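Local coordinates for protein SusD homolog (PDB 4MRU) that probably binds glycans, perhaps mucin O-glycans, at the bacterial cell surface as a SusD-like lipoprotein and carries a magnesium site, at residues Gly33-Ala38 with Arg114-Gln119; Glu40-Phe45 with Thr84-Glu89; Ile264-Asn269 with Lys441-Val446; Ala394-Lys399 with Ile415-Trp420. All blocks are in the same frame, centred on the assembly; numbering follows the deposited sequence.

Interaction 1 of 4, residues Gly33-Ala38 with Arg114-Gln119; sequences GLVIPA and RVTIMQ
V35 and I117 bring the loop 33-38 down on helix 104-125 with their CA atoms 4.7 Å apart, a spacing at which the loop backbone itself packs against side chains. The carbonyl of L34 is the evidence: its O lies 3.6 Å from CG2 of I117, while CG1 of the same isoleucine is almost as near. With CG1 of I117 beside the backbone N (chi1 -69°), the longer branch leads CD1 to CB of L34 at 3.8 Å. The two methyls of V35 both lie on CG2 of T116, CG1 at 3.7 Å, and CG2 also meets CG1 of I117. The hydroxyl of T116 is engaged by L112 O within its own helix. With an alanine at I117, L34 CB and O would probably lose their packing on the helix, and V35 CG2 one of its two partners there. This is plain loop-on-helix packing in the buried helical body of the SusD-like fold: helix 81-100 meets L34 and I117, helix 192-209 packs on T116, and W324 of strand 322-325 also touches V35.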
loop_
_atom_site.group_PDB
_atom_site.type_symbol
_atom_site.label_atom_id
_atom_site.label_comp_id
_atom_site.label_asym_id
_atom_site.label_seq_id
_atom_site.Cartn_x
_atom_site.Cartn_y
_atom_site.Cartn_z
ATOM N N GLY A 33 8.160 -13.001 2.041
ATOM C CA GLY A 33 8.690 -12.311 0.878
ATOM C C GLY A 33 7.750 -12.091 -0.271
ATOM O O GLY A 33 8.159 -11.598 -1.313
ATOM N N LEU A 34 6.490 -12.460 -0.096
ATOM C CA LEU A 34 5.452 -12.197 -1.129
ATOM C C LEU A 34 4.449 -11.147 -0.696
ATOM O O LEU A 34 3.443 -10.881 -1.394
ATOM C CB LEU A 34 4.750 -13.502 -1.423
ATOM C CG LEU A 34 5.571 -14.469 -2.283
ATOM C CD1 LEU A 34 4.993 -15.877 -2.225
ATOM C CD2 LEU A 34 5.646 -13.983 -3.722
ATOM N N VAL A 35 4.666 -10.578 0.470
ATOM C CA VAL A 35 3.855 -9.475 0.985
ATOM C C VAL A 35 4.357 -8.222 0.285
ATOM O O VAL A 35 3.768 -7.793 -0.717
ATOM C CB VAL A 35 3.890 -9.392 2.534
ATOM C CG1 VAL A 35 3.169 -8.152 3.030
ATOM C CG2 VAL A 35 3.266 -10.636 3.133
ATOM N N ILE A 36 5.489 -7.671 0.731
ATOM C CA ILE A 36 6.139 -6.668 -0.078
ATOM C C ILE A 36 7.188 -7.493 -0.777
ATOM O O ILE A 36 8.035 -8.114 -0.105
ATOM C CB ILE A 36 6.784 -5.535 0.723
ATOM C CG1 ILE A 36 5.786 -4.842 1.663
ATOM C CG2 ILE A 36 7.385 -4.513 -0.233
ATOM C CD1 ILE A 36 4.805 -3.921 1.012
ATOM N N PRO A 37 7.083 -7.631 -2.104
ATOM C CA PRO A 37 7.959 -8.628 -2.759
ATOM C C PRO A 37 9.468 -8.411 -2.521
ATOM O O PRO A 37 10.035 -7.340 -2.763
ATOM C CB PRO A 37 7.625 -8.489 -4.230
ATOM C CG PRO A 37 6.714 -7.332 -4.337
ATOM C CD PRO A 37 6.159 -6.976 -3.046
ATOM N N ALA A 38 10.096 -9.477 -2.090
ATOM C CA ALA A 38 11.509 -9.472 -1.802
ATOM C C ALA A 38 12.370 -9.913 -2.987
ATOM O O ALA A 38 13.600 -9.878 -2.883
ATOM C CB ALA A 38 11.759 -10.373 -0.604
ATOM N N ARG A 114 -1.223 -15.725 4.055
ATOM C CA ARG A 114 -1.970 -15.763 2.811
ATOM C C ARG A 114 -2.956 -14.578 2.716
ATOM O O ARG A 114 -3.076 -13.939 1.669
ATOM C CB ARG A 114 -2.682 -17.076 2.665
ATOM C CG ARG A 114 -3.695 -17.078 1.529
ATOM C CD ARG A 114 -4.093 -18.512 1.267
ATOM N NE ARG A 114 -5.236 -18.625 0.370
ATOM C CZ ARG A 114 -6.495 -18.759 0.748
ATOM N NH1 ARG A 114 -6.863 -18.763 2.037
ATOM N NH2 ARG A 114 -7.414 -18.901 -0.190
ATOM N N VAL A 115 -3.676 -14.297 3.792
ATOM C CA VAL A 115 -4.547 -13.161 3.789
ATOM C C VAL A 115 -3.732 -11.889 3.525
ATOM O O VAL A 115 -4.126 -11.036 2.745
ATOM C CB VAL A 115 -5.308 -13.016 5.120
ATOM C CG1 VAL A 115 -6.001 -11.676 5.188
ATOM C CG2 VAL A 115 -6.306 -14.160 5.302
ATOM N N THR A 116 -2.616 -11.730 4.215
ATOM C CA THR A 116 -1.826 -10.517 4.075
ATOM C C THR A 116 -1.360 -10.308 2.611
ATOM O O THR A 116 -1.410 -9.213 2.094
ATOM C CB THR A 116 -0.623 -10.565 5.048
ATOM O OG1 THR A 116 -1.099 -10.762 6.384
ATOM C CG2 THR A 116 0.216 -9.296 4.968
ATOM N N ILE A 117 -0.886 -11.366 1.962
ATOM C CA ILE A 117 -0.447 -11.305 0.574
ATOM C C ILE A 117 -1.607 -10.920 -0.337
ATOM O O ILE A 117 -1.511 -10.032 -1.182
ATOM C CB ILE A 117 0.080 -12.681 0.109
ATOM C CG1 ILE A 117 1.372 -13.001 0.815
ATOM C CG2 ILE A 117 0.309 -12.687 -1.399
ATOM C CD1 ILE A 117 1.758 -14.476 0.795
HETATM N N MSE A 118 -2.720 -11.618 -0.146
HETATM C CA MSE A 118 -3.803 -11.528 -1.099
HETATM C C MSE A 118 -4.738 -10.348 -0.869
HETATM O O MSE A 118 -5.487 -9.972 -1.785
HETATM C CB MSE A 118 -4.616 -12.809 -1.040
HETATM C CG MSE A 118 -3.822 -14.027 -1.515
HETATM SE SE MSE A 118 -3.225 -13.800 -3.398
HETATM C CE MSE A 118 -1.837 -15.211 -3.474
ATOM N N GLN A 119 -4.737 -9.758 0.323
ATOM C CA GLN A 119 -5.479 -8.502 0.526
ATOM C C GLN A 119 -5.024 -7.456 -0.507
ATOM O O GLN A 119 -5.838 -6.720 -1.100
ATOM C CB GLN A 119 -5.325 -7.983 1.967
ATOM C CG GLN A 119 -5.898 -6.583 2.253
ATOM C CD GLN A 119 -4.796 -5.547 2.271
ATOM O OE1 GLN A 119 -4.022 -5.475 3.221
ATOM N NE2 GLN A 119 -4.687 -4.764 1.209
#

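Interaction 2 of 4, residues Glu40-Phe45 with Thr84-Glu89; sequences EHLYQF and TDVISE
L42 turns its CG anti to the backbone N (chi1 176°), which carries CD2 across to V86, whose CG2 stands beside its own backbone N; the two methyl carbons, L42 CD2 and V86 CG2, meet at 4.1 Å. The side chains cross at about a right angle, so one methyl touches one methyl without any length of chain running alongside. At the more exposed side of the contact, the preceding residue H41 also extends anti to its N (chi1 179°) and presents its ring edge to D85. ND1 of H41 and OD2 of D85 are 4.5 Å apart, too far for a direct hydrogen bond, and a water in the imidazole plane bridges them. It lies 2.7 Å from ND1 of H41 and donates to OD2 of D85 at 2.8 Å. Over one face of the H41 ring, CE2 of F45 rests 3.7 Å from its plane, offset toward the rim. D85 OD1 forms a salt bridge with K80, while V86 also packs on I117 and M118 of helix 104-125. The nearest CA atoms, of L42 and D85, are 7.6 Å apart, as expected where helices 40-54 and 81-100 of the SusD-like fold pack through side chains alone. Chemically, the contact grades from a buried apolar touch to a water-bridged polar pair, where the carboxylate could somewhat favour a positive imidazole, though K80 already offsets its charge.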
loop_
_atom_site.group_PDB
_atom_site.type_symbol
_atom_site.label_atom_id
_atom_site.label_comp_id
_atom_site.label_asym_id
_atom_site.label_seq_id
_atom_site.Cartn_x
_atom_site.Cartn_y
_atom_site.Cartn_z
ATOM N N GLU A 40 13.466 -8.811 -6.666
ATOM C CA GLU A 40 13.499 -7.550 -7.391
ATOM C C GLU A 40 12.702 -7.648 -8.690
ATOM O O GLU A 40 12.119 -6.656 -9.152
ATOM C CB GLU A 40 14.941 -7.078 -7.676
ATOM C CG GLU A 40 15.803 -7.946 -8.574
ATOM C CD GLU A 40 16.540 -9.100 -7.880
ATOM O OE1 GLU A 40 16.209 -9.510 -6.745
ATOM O OE2 GLU A 40 17.444 -9.648 -8.521
ATOM N N HIS A 41 12.665 -8.819 -9.298
ATOM C CA HIS A 41 11.967 -8.938 -10.571
ATOM C C HIS A 41 10.458 -8.651 -10.391
ATOM O O HIS A 41 9.844 -8.026 -11.240
ATOM C CB HIS A 41 12.165 -10.304 -11.205
ATOM C CG HIS A 41 11.425 -10.449 -12.497
ATOM N ND1 HIS A 41 10.163 -10.997 -12.565
ATOM C CD2 HIS A 41 11.747 -10.076 -13.759
ATOM C CE1 HIS A 41 9.729 -10.953 -13.815
ATOM N NE2 HIS A 41 10.665 -10.377 -14.559
ATOM N N LEU A 42 9.886 -9.115 -9.295
ATOM C CA LEU A 42 8.484 -8.873 -8.952
ATOM C C LEU A 42 8.286 -7.449 -8.391
ATOM O O LEU A 42 7.396 -6.727 -8.819
ATOM C CB LEU A 42 7.989 -9.938 -7.981
ATOM C CG LEU A 42 6.569 -9.818 -7.434
ATOM C CD1 LEU A 42 5.533 -9.480 -8.493
ATOM C CD2 LEU A 42 6.221 -11.137 -6.738
ATOM N N TYR A 43 9.171 -7.030 -7.501
ATOM C CA TYR A 43 9.144 -5.687 -6.926
ATOM C C TYR A 43 9.015 -4.590 -8.016
ATOM O O TYR A 43 8.232 -3.641 -7.874
ATOM C CB TYR A 43 10.379 -5.442 -6.016
ATOM C CG TYR A 43 10.272 -4.159 -5.237
ATOM C CD1 TYR A 43 10.595 -2.949 -5.828
ATOM C CD2 TYR A 43 9.848 -4.145 -3.889
ATOM C CE1 TYR A 43 10.501 -1.753 -5.121
ATOM C CE2 TYR A 43 9.693 -2.935 -3.199
ATOM C CZ TYR A 43 10.016 -1.748 -3.821
ATOM O OH TYR A 43 9.886 -0.547 -3.153
ATOM N N GLN A 44 9.824 -4.664 -9.074
ATOM C CA GLN A 44 9.869 -3.546 -10.044
ATOM C C GLN A 44 8.484 -3.252 -10.634
ATOM O O GLN A 44 8.111 -2.112 -10.804
ATOM C CB GLN A 44 10.908 -3.790 -11.146
ATOM C CG GLN A 44 10.564 -4.925 -12.093
ATOM C CD GLN A 44 11.681 -5.222 -13.065
ATOM O OE1 GLN A 44 12.397 -4.309 -13.515
ATOM N NE2 GLN A 44 11.839 -6.501 -13.410
ATOM N N PHE A 45 7.717 -4.289 -10.887
ATOM C CA PHE A 45 6.386 -4.140 -11.464
ATOM C C PHE A 45 5.365 -3.742 -10.411
ATOM O O PHE A 45 4.636 -2.770 -10.586
ATOM C CB PHE A 45 5.931 -5.426 -12.124
ATOM C CG PHE A 45 6.796 -5.858 -13.285
ATOM C CD1 PHE A 45 6.819 -5.104 -14.450
ATOM C CD2 PHE A 45 7.567 -6.971 -13.203
ATOM C CE1 PHE A 45 7.627 -5.464 -15.500
ATOM C CE2 PHE A 45 8.367 -7.374 -14.272
ATOM C CZ PHE A 45 8.384 -6.619 -15.420
ATOM N N THR A 84 -0.280 -13.028 -11.693
ATOM C CA THR A 84 0.110 -14.401 -11.965
ATOM C C THR A 84 1.288 -14.854 -11.086
ATOM O O THR A 84 1.259 -15.939 -10.527
ATOM C CB THR A 84 0.482 -14.596 -13.436
ATOM O OG1 THR A 84 -0.630 -14.233 -14.281
ATOM C CG2 THR A 84 0.873 -16.079 -13.717
ATOM N N ASP A 85 2.339 -14.043 -10.971
ATOM C CA ASP A 85 3.493 -14.441 -10.131
ATOM C C ASP A 85 3.182 -14.499 -8.629
ATOM O O ASP A 85 3.595 -15.444 -7.943
ATOM C CB ASP A 85 4.693 -13.521 -10.394
ATOM C CG ASP A 85 5.219 -13.651 -11.819
ATOM O OD1 ASP A 85 4.808 -14.578 -12.534
ATOM O OD2 ASP A 85 6.008 -12.792 -12.248
ATOM N N VAL A 86 2.459 -13.515 -8.116
ATOM C CA VAL A 86 2.070 -13.554 -6.711
ATOM C C VAL A 86 1.273 -14.817 -6.396
ATOM O O VAL A 86 1.589 -15.513 -5.464
ATOM C CB VAL A 86 1.268 -12.315 -6.280
ATOM C CG1 VAL A 86 0.882 -12.425 -4.833
ATOM C CG2 VAL A 86 2.124 -11.067 -6.427
ATOM N N ILE A 87 0.251 -15.105 -7.199
ATOM C CA ILE A 87 -0.591 -16.249 -6.960
ATOM C C ILE A 87 0.174 -17.555 -7.174
ATOM O O ILE A 87 0.105 -18.421 -6.316
ATOM C CB ILE A 87 -1.862 -16.180 -7.842
ATOM C CG1 ILE A 87 -2.765 -15.060 -7.322
ATOM C CG2 ILE A 87 -2.582 -17.516 -7.838
ATOM C CD1 ILE A 87 -3.924 -14.676 -8.225
ATOM N N SER A 88 0.938 -17.694 -8.262
ATOM C CA SER A 88 1.587 -18.968 -8.548
ATOM C C SER A 88 2.717 -19.253 -7.565
ATOM O O SER A 88 3.101 -20.411 -7.372
ATOM C CB SER A 88 2.116 -18.987 -9.971
ATOM O OG SER A 88 3.171 -18.074 -10.101
ATOM N N GLU A 89 3.267 -18.212 -6.957
ATOM C CA GLU A 89 4.323 -18.430 -5.954
ATOM C C GLU A 89 3.768 -18.658 -4.556
ATOM O O GLU A 89 4.414 -19.313 -3.737
ATOM C CB GLU A 89 5.276 -17.275 -5.948
ATOM C CG GLU A 89 6.117 -17.227 -7.212
ATOM C CD GLU A 89 7.085 -16.057 -7.267
ATOM O OE1 GLU A 89 7.501 -15.576 -6.199
ATOM O OE2 GLU A 89 7.444 -15.634 -8.400
HETATM O O HOH W 1 8.215 -11.860 -10.877
#

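Interaction 3 of 4, residues Ile264-Asn269 with Lys441-Val446; sequences IICYMN and KLLPVV. With EDO (1,2-ethanediol), chain H; EDO (1,2-ethanediol), chain I.
Y267 of helix 262-270 reaches K441 of the loop 441-446 with its phenol. From CB the chain leaves beside the backbone N (chi1 -77°), and the ring then runs out with one edge toward K441: CE1 and CZ of Y267 are each 3.5 Å from K441 O. At the tip, OH of Y267 donates to K441 O at 2.7 Å, in the carbonyl plane and on a lone pair, with a C=O...O angle of 133°. The same hydroxyl accepts from a water, 3.0 Å away, that in turn takes the N-H of K441, so K441 O is bonded directly, and K441 N through the water, to the one phenol. A phenylalanine in its place would probably leave K441 O without this donor and the water without one of its acceptors. Beside it the approach is looser, C266 SG standing 4.5 Å from L443 CD1. W420 meets the Y267 ring edge-to-face, and D263 accepts from L443 N. This is helix-to-loop packing in the SusD-like fold, away from the magnesium site: Y267 and D263 of a short helix hold the extended start of the loop by its backbone.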
loop_
_atom_site.group_PDB
_atom_site.type_symbol
_atom_site.label_atom_id
_atom_site.label_comp_id
_atom_site.label_asym_id
_atom_site.label_seq_id
_atom_site.Cartn_x
_atom_site.Cartn_y
_atom_site.Cartn_z
ATOM N N ILE A 264 4.697 13.707 -3.747
ATOM C CA ILE A 264 5.164 13.608 -2.362
ATOM C C ILE A 264 6.154 14.740 -2.020
ATOM O O ILE A 264 6.135 15.281 -0.909
ATOM C CB ILE A 264 5.738 12.231 -2.032
ATOM C CG1 ILE A 264 5.951 12.138 -0.504
ATOM C CG2 ILE A 264 7.028 11.959 -2.820
ATOM C CD1 ILE A 264 6.045 10.745 0.017
ATOM N N ILE A 265 6.952 15.167 -2.989
ATOM C CA ILE A 265 7.816 16.329 -2.787
ATOM C C ILE A 265 7.050 17.666 -2.638
ATOM O O ILE A 265 7.435 18.506 -1.815
ATOM C CB ILE A 265 8.852 16.438 -3.921
ATOM C CG1 ILE A 265 9.728 15.201 -3.951
ATOM C CG2 ILE A 265 9.717 17.675 -3.748
ATOM C CD1 ILE A 265 10.673 15.070 -2.785
ATOM N N CYS A 266 5.986 17.875 -3.416
ATOM C CA CYS A 266 5.175 19.075 -3.283
ATOM C C CYS A 266 4.599 19.228 -1.886
ATOM O O CYS A 266 4.659 20.310 -1.289
ATOM C CB CYS A 266 3.993 19.068 -4.266
ATOM S SG CYS A 266 4.481 19.415 -5.954
ATOM N N TYR A 267 4.026 18.149 -1.358
ATOM C CA TYR A 267 3.499 18.197 -0.029
ATOM C C TYR A 267 4.625 18.397 1.017
ATOM O O TYR A 267 4.524 19.275 1.837
ATOM C CB TYR A 267 2.743 16.926 0.326
ATOM C CG TYR A 267 1.370 16.813 -0.270
ATOM C CD1 TYR A 267 1.176 16.403 -1.593
ATOM C CD2 TYR A 267 0.231 17.116 0.502
ATOM C CE1 TYR A 267 -0.084 16.265 -2.119
ATOM C CE2 TYR A 267 -1.029 17.008 -0.040
ATOM C CZ TYR A 267 -1.193 16.597 -1.330
ATOM O OH TYR A 267 -2.473 16.476 -1.798
HETATM N N MSE A 268 5.673 17.576 0.966
HETATM C CA MSE A 268 6.681 17.555 2.054
HETATM C C MSE A 268 7.590 18.780 1.984
HETATM O O MSE A 268 8.023 19.264 3.045
HETATM C CB MSE A 268 7.482 16.263 2.044
HETATM C CG MSE A 268 6.656 15.113 2.589
HETATM SE SE MSE A 268 7.631 13.415 2.512
HETATM C CE MSE A 268 8.559 13.543 4.302
ATOM N N ASN A 269 7.891 19.311 0.807
ATOM C CA ASN A 269 8.573 20.627 0.729
ATOM C C ASN A 269 7.664 21.777 1.195
ATOM O O ASN A 269 8.115 22.682 1.876
ATOM C CB ASN A 269 9.096 20.955 -0.664
ATOM C CG ASN A 269 10.385 20.234 -1.000
ATOM O OD1 ASN A 269 11.017 19.557 -0.165
ATOM N ND2 ASN A 269 10.796 20.392 -2.217
ATOM N N LYS A 441 -5.011 14.383 -2.706
ATOM C CA LYS A 441 -5.132 14.820 -4.061
ATOM C C LYS A 441 -3.741 14.793 -4.701
ATOM O O LYS A 441 -2.779 15.233 -4.120
ATOM C CB LYS A 441 -5.741 16.212 -4.145
ATOM C CG LYS A 441 -7.118 16.293 -3.481
ATOM C CD LYS A 441 -7.524 17.768 -3.462
ATOM C CE LYS A 441 -8.872 17.967 -2.825
ATOM N NZ LYS A 441 -9.112 19.431 -2.664
ATOM N N LEU A 442 -3.674 14.193 -5.889
ATOM C CA LEU A 442 -2.445 14.041 -6.628
ATOM C C LEU A 442 -2.502 14.796 -7.966
ATOM O O LEU A 442 -3.579 15.095 -8.502
ATOM C CB LEU A 442 -2.232 12.574 -6.928
ATOM C CG LEU A 442 -2.142 11.625 -5.749
ATOM C CD1 LEU A 442 -2.133 10.155 -6.238
ATOM C CD2 LEU A 442 -0.912 11.973 -4.932
ATOM N N LEU A 443 -1.332 15.045 -8.542
ATOM C CA LEU A 443 -1.210 15.710 -9.799
ATOM C C LEU A 443 -1.642 14.789 -10.926
ATOM O O LEU A 443 -1.252 13.594 -10.960
ATOM C CB LEU A 443 0.245 16.156 -10.029
ATOM C CG LEU A 443 0.828 17.170 -9.042
ATOM C CD1 LEU A 443 2.278 17.503 -9.373
ATOM C CD2 LEU A 443 0.020 18.443 -9.057
ATOM N N PRO A 444 -2.370 15.341 -11.897
ATOM C CA PRO A 444 -2.812 14.475 -13.001
ATOM C C PRO A 444 -1.632 14.084 -13.891
ATOM O O PRO A 444 -0.655 14.814 -13.975
ATOM C CB PRO A 444 -3.809 15.351 -13.756
ATOM C CG PRO A 444 -3.330 16.744 -13.520
ATOM C CD PRO A 444 -2.837 16.724 -12.069
ATOM N N VAL A 445 -1.726 12.933 -14.549
ATOM C CA VAL A 445 -0.733 12.563 -15.530
ATOM C C VAL A 445 -0.795 13.580 -16.691
ATOM O O VAL A 445 -1.833 14.200 -16.942
ATOM C CB VAL A 445 -0.887 11.126 -16.086
ATOM C CG1 VAL A 445 -0.819 10.110 -14.962
ATOM C CG2 VAL A 445 -2.192 10.982 -16.871
ATOM N N VAL A 446 0.325 13.714 -17.395
ATOM C CA VAL A 446 0.363 14.504 -18.610
ATOM C C VAL A 446 -0.057 13.700 -19.841
ATOM O O VAL A 446 -0.899 14.119 -20.621
ATOM C CB VAL A 446 1.779 15.076 -18.794
ATOM C CG1 VAL A 446 1.832 15.876 -20.070
ATOM C CG2 VAL A 446 2.139 15.907 -17.555
HETATM C C1 EDO H . -6.037 12.154 -10.427
HETATM O O1 EDO H . -5.657 11.858 -9.086
HETATM C C2 EDO H . -6.479 13.601 -10.517
HETATM O O2 EDO H . -5.353 14.467 -10.468
HETATM C C1 EDO I . 8.007 21.662 -4.408
HETATM O O1 EDO I . 9.220 22.296 -3.958
HETATM C C2 EDO I . 8.174 21.064 -5.804
HETATM O O2 EDO I . 8.556 22.022 -6.839
HETATM O O HOH W 2 -5.054 16.163 -0.325
#

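Interaction 4 of 4, residues Ala394-Lys399 with Ile415-Trp420; sequences ANITVK and IITQKW. With EDO (1,2-ethanediol), chain L.
The loop that leads into helix 408-423 folds back against that helix here, a local loop-on-helix packing within the SusD-like fold, with V398 about 7 Å, side chain to side chain, from N373, which binds magnesium in a structure of this protein, although the ion is not bound to this chain here. Two spaced pairs make the contact. In the first, CG2 of I396 lies 3.9 Å from OG1 of T417, and the two side chains run alongside one another in opposite senses. I396 holds that methyl between its backbone N and carbonyl carbon, with CG1 anti to the N (chi1 -169°). The T417 hydroxyl is bonded to E413 O one turn earlier; its contact with the I396 methyl is van der Waals packing. In the second pair, V398 and Q418 lie nearly perpendicular, CG2 of V398 coming within 3.6 Å of NE2 of Q418. A bend at chi2 (-62°) folds the glutamine chain, whose amide is held at both ends: NE2 bonds Y371 OH and OE1 accepts from R275. A water adds a thin polar link, accepting from Q418 NE2 at 3.2 Å and giving a weak bond to T397 O. Around this core, Y267 of helix 262-270 packs against I396 and T417, and F332 of helix 327-339 touches Q418.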
loop_
_atom_site.group_PDB
_atom_site.type_symbol
_atom_site.label_atom_id
_atom_site.label_comp_id
_atom_site.label_asym_id
_atom_site.label_seq_id
_atom_site.Cartn_x
_atom_site.Cartn_y
_atom_site.Cartn_z
ATOM N N ALA A 394 -2.939 20.459 -3.825
ATOM C CA ALA A 394 -3.908 20.594 -2.722
ATOM C C ALA A 394 -3.606 21.795 -1.881
ATOM O O ALA A 394 -2.491 22.346 -1.935
ATOM C CB ALA A 394 -3.886 19.333 -1.856
ATOM N N ASN A 395 -4.556 22.194 -1.046
ATOM C CA ASN A 395 -4.272 23.257 -0.086
ATOM C C ASN A 395 -4.355 22.771 1.365
ATOM O O ASN A 395 -4.145 23.546 2.268
ATOM C CB ASN A 395 -5.181 24.454 -0.338
ATOM C CG ASN A 395 -6.612 24.205 0.058
ATOM O OD1 ASN A 395 -7.022 23.091 0.410
ATOM N ND2 ASN A 395 -7.386 25.270 0.037
ATOM N N ILE A 396 -4.555 21.477 1.563
ATOM C CA ILE A 396 -4.655 20.880 2.894
ATOM C C ILE A 396 -3.420 21.149 3.761
ATOM O O ILE A 396 -2.290 20.940 3.358
ATOM C CB ILE A 396 -4.926 19.343 2.841
ATOM C CG1 ILE A 396 -5.306 18.767 4.233
ATOM C CG2 ILE A 396 -3.743 18.577 2.260
ATOM C CD1 ILE A 396 -6.612 19.296 4.783
ATOM N N THR A 397 -3.665 21.616 4.976
ATOM C CA THR A 397 -2.592 21.871 5.929
ATOM C C THR A 397 -2.519 20.798 6.959
ATOM O O THR A 397 -3.436 19.964 7.103
ATOM C CB THR A 397 -2.828 23.200 6.648
ATOM O OG1 THR A 397 -4.030 23.103 7.381
ATOM C CG2 THR A 397 -2.945 24.383 5.655
ATOM N N VAL A 398 -1.443 20.814 7.727
ATOM C CA VAL A 398 -1.263 19.810 8.795
ATOM C C VAL A 398 -2.140 20.072 10.018
ATOM O O VAL A 398 -2.719 19.141 10.590
ATOM C CB VAL A 398 0.186 19.741 9.285
ATOM C CG1 VAL A 398 0.319 18.691 10.386
ATOM C CG2 VAL A 398 1.133 19.422 8.128
ATOM N N LYS A 399 -2.275 21.332 10.389
ATOM C CA LYS A 399 -2.972 21.672 11.634
ATOM C C LYS A 399 -4.445 21.206 11.637
ATOM O O LYS A 399 -5.231 21.527 10.740
ATOM C CB LYS A 399 -2.871 23.177 11.913
ATOM C CG LYS A 399 -3.427 23.642 13.269
ATOM C CD LYS A 399 -3.224 25.135 13.473
ATOM C CE LYS A 399 -3.645 25.626 14.852
ATOM N NZ LYS A 399 -5.111 25.422 15.045
ATOM N N ILE A 415 -5.945 13.510 7.659
ATOM C CA ILE A 415 -5.637 12.194 8.211
ATOM C C ILE A 415 -5.001 11.323 7.107
ATOM O O ILE A 415 -3.960 10.734 7.287
ATOM C CB ILE A 415 -6.880 11.505 8.784
ATOM C CG1 ILE A 415 -7.363 12.233 10.047
ATOM C CG2 ILE A 415 -6.601 10.023 9.045
ATOM C CD1 ILE A 415 -8.719 11.812 10.506
ATOM N N ILE A 416 -5.607 11.287 5.934
ATOM C CA ILE A 416 -5.141 10.409 4.895
ATOM C C ILE A 416 -3.856 10.947 4.277
ATOM O O ILE A 416 -2.920 10.181 3.926
ATOM C CB ILE A 416 -6.217 10.224 3.802
ATOM C CG1 ILE A 416 -7.484 9.534 4.342
ATOM C CG2 ILE A 416 -5.646 9.422 2.637
ATOM C CD1 ILE A 416 -7.304 8.140 4.931
ATOM N N THR A 417 -3.757 12.258 4.157
ATOM C CA THR A 417 -2.498 12.863 3.645
ATOM C C THR A 417 -1.320 12.521 4.547
ATOM O O THR A 417 -0.250 12.107 4.083
ATOM C CB THR A 417 -2.633 14.371 3.502
ATOM O OG1 THR A 417 -3.602 14.654 2.488
ATOM C CG2 THR A 417 -1.312 15.010 3.077
ATOM N N GLN A 418 -1.509 12.700 5.847
ATOM C CA GLN A 418 -0.443 12.348 6.810
ATOM C C GLN A 418 -0.143 10.839 6.839
ATOM O O GLN A 418 1.006 10.423 6.938
ATOM C CB GLN A 418 -0.792 12.908 8.183
ATOM C CG GLN A 418 -0.602 14.417 8.219
ATOM C CD GLN A 418 0.849 14.812 7.958
ATOM O OE1 GLN A 418 1.811 14.212 8.505
ATOM N NE2 GLN A 418 1.015 15.889 7.258
ATOM N N LYS A 419 -1.182 10.027 6.728
ATOM C CA LYS A 419 -0.993 8.576 6.627
ATOM C C LYS A 419 -0.175 8.236 5.403
ATOM O O LYS A 419 0.705 7.364 5.461
ATOM C CB LYS A 419 -2.340 7.840 6.591
ATOM C CG LYS A 419 -2.160 6.360 6.712
ATOM C CD LYS A 419 -3.452 5.636 6.925
ATOM C CE LYS A 419 -4.380 5.676 5.726
ATOM N NZ LYS A 419 -5.509 4.736 6.028
ATOM N N TRP A 420 -0.470 8.918 4.295
ATOM C CA TRP A 420 0.272 8.720 3.006
ATOM C C TRP A 420 1.748 9.078 3.090
ATOM O O TRP A 420 2.609 8.332 2.559
ATOM C CB TRP A 420 -0.420 9.527 1.927
ATOM C CG TRP A 420 0.212 9.693 0.631
ATOM C CD1 TRP A 420 0.229 8.818 -0.388
ATOM C CD2 TRP A 420 0.792 10.896 0.138
ATOM N NE1 TRP A 420 0.808 9.380 -1.494
ATOM C CE2 TRP A 420 1.161 10.661 -1.201
ATOM C CE3 TRP A 420 1.016 12.165 0.695
ATOM C CZ2 TRP A 420 1.770 11.614 -1.972
ATOM C CZ3 TRP A 420 1.582 13.137 -0.091
ATOM C CH2 TRP A 420 1.956 12.866 -1.412
HETATM C C1 EDO L . -6.815 26.556 11.823
HETATM O O1 EDO L . -6.911 25.368 12.649
HETATM C C2 EDO L . -6.733 27.857 12.618
HETATM O O2 EDO L . -5.667 27.856 13.593
HETATM O O HOH W 3 -1.626 17.300 6.060
#

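From the N terminus, the loop 33-38 pairs with helix 104-125 in interaction 1, and the span between its segments contains the whole of interaction 2, where helix 40-54 meets helix 81-100. The two touch, I117 CG2 lying 3.5 Å from V86 CG1, and tie a loop and three helices into one packed region. Interaction 3 opens much later, at helix 262-270, and closes 172 residues on at the loop 441-446; interaction 4 nests within it, between a loop and helix 408-423. Y267 and W420 join this second pair. No loops cross: the pairs follow in series, with the centres of interactions 1 and 4 about 28 Å apart on opposite sides of the chain's centre.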